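Local structure of chitooligosaccharide oxidase (Gibberella zeae, 6Y0R) at residues K453-R456 / A457-M460. The protein oxidises the C1 hydroxyl of chitooligosaccharides to lactones, reducing molecular oxygen to hydrogen peroxide with a bicovalently bound FAD. Residues are numbered along the deposited sequence; the frame is centred on the assembly and turned at random.
Sequences KNDR and ATEM
Arg456 is stretched out, with CG anti to its backbone N (chi1 -175°) and the chain extended to NE, while Met460 bends at chi2 (-78°) and turns toward it. The Met460 CE methyl thereby packs over one face of the guanidinium, 3.2 Å from Arg456 NH1. Glu459 also bends at chi2 and brings its carboxylate near the same group. Its OE1 is 4.3 Å from Arg456 NH2 and well out of the guanidinium plane, so the attraction is probably one of charge alone. The backbone is held by i to i+4 bonds. Met460 N to Arg456 O and Ala457 N to Lys453 O are both 2.9 Å. Glu459 N reaches Asp455 O over a longer 3.3 Å. On another side of the helix a water donates to Asp455 OD1 at 3.1 Å and also bonds Thr458 OG1, which is hydrogen-bonded to Gln486 O as well. The side chain of Thr458 is about 12 Å from the bound FAD. These are the first two turns of helix 454-462, with Lys453 as N-cap residue, Asn454, Asp455, Arg456 and Glu459 exposed and Ala457, Thr458 and Met460 buried, in the berberine-like C-terminal region of this flavin oxidase family.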
# COMPACT_ATOMS: atom_id res chain seq x y z
N LYS A 453 -9.41 -13.27 -11.17
CA LYS A 453 -10.57 -14.00 -10.60
C LYS A 453 -10.63 -13.75 -9.09
O LYS A 453 -9.61 -13.74 -8.36
CB LYS A 453 -10.54 -15.50 -10.91
CG LYS A 453 -10.67 -15.83 -12.39
CD LYS A 453 -10.42 -17.28 -12.72
CE LYS A 453 -10.61 -17.58 -14.19
NZ LYS A 453 -10.85 -19.03 -14.41
N ASN A 454 -11.85 -13.71 -8.60
CA ASN A 454 -12.12 -13.35 -7.20
C ASN A 454 -11.35 -14.18 -6.17
O ASN A 454 -10.65 -13.55 -5.37
CB ASN A 454 -13.63 -13.34 -6.96
CG ASN A 454 -14.35 -12.22 -7.68
OD1 ASN A 454 -13.77 -11.17 -8.02
ND2 ASN A 454 -15.62 -12.42 -7.88
N ASP A 455 -11.41 -15.53 -6.18
CA ASP A 455 -10.69 -16.41 -5.24
C ASP A 455 -9.19 -16.56 -5.60
O ASP A 455 -8.37 -16.81 -4.67
CB ASP A 455 -11.36 -17.78 -5.11
CG ASP A 455 -12.60 -17.71 -4.21
OD1 ASP A 455 -12.82 -16.64 -3.56
OD2 ASP A 455 -13.33 -18.74 -4.13
N ARG A 456 -8.82 -16.45 -6.73
CA ARG A 456 -7.40 -16.36 -7.15
C ARG A 456 -6.77 -15.08 -6.57
O ARG A 456 -5.61 -15.14 -6.17
CB ARG A 456 -7.34 -16.44 -8.67
CG ARG A 456 -5.91 -16.48 -9.19
CD ARG A 456 -5.88 -16.65 -10.69
NE ARG A 456 -4.48 -16.66 -11.10
CZ ARG A 456 -3.64 -17.69 -11.08
NH1 ARG A 456 -2.40 -17.49 -11.49
NH2 ARG A 456 -4.01 -18.88 -10.63
N ALA A 457 -7.54 -14.03 -6.39
CA ALA A 457 -7.01 -12.76 -5.81
C ALA A 457 -6.68 -13.02 -4.35
O ALA A 457 -5.60 -12.65 -3.87
CB ALA A 457 -8.02 -11.66 -5.98
N THR A 458 -7.58 -13.65 -3.62
CA THR A 458 -7.37 -13.92 -2.19
C THR A 458 -6.08 -14.76 -2.01
O THR A 458 -5.19 -14.50 -1.12
CB THR A 458 -8.72 -14.45 -1.66
OG1 THR A 458 -9.90 -13.82 -2.19
CG2 THR A 458 -8.84 -14.32 -0.18
N GLU A 459 -5.86 -15.77 -2.87
CA GLU A 459 -4.64 -16.57 -2.80
C GLU A 459 -3.41 -15.73 -3.19
O GLU A 459 -2.33 -15.93 -2.58
CB GLU A 459 -4.83 -17.84 -3.66
CG GLU A 459 -3.54 -18.58 -3.89
CD GLU A 459 -2.90 -18.27 -5.25
OE1 GLU A 459 -3.56 -18.52 -6.33
OE2 GLU A 459 -1.75 -17.77 -5.25
N MET A 460 -3.51 -14.86 -4.20
CA MET A 460 -2.37 -14.01 -4.62
C MET A 460 -1.97 -13.08 -3.45
O MET A 460 -0.76 -12.89 -3.19
CB MET A 460 -2.73 -13.15 -5.82
CG MET A 460 -3.00 -13.89 -7.08
SD MET A 460 -1.45 -14.36 -7.80
CE MET A 460 -2.09 -15.16 -9.29
O HOH W 1 -12.94 -13.50 -3.44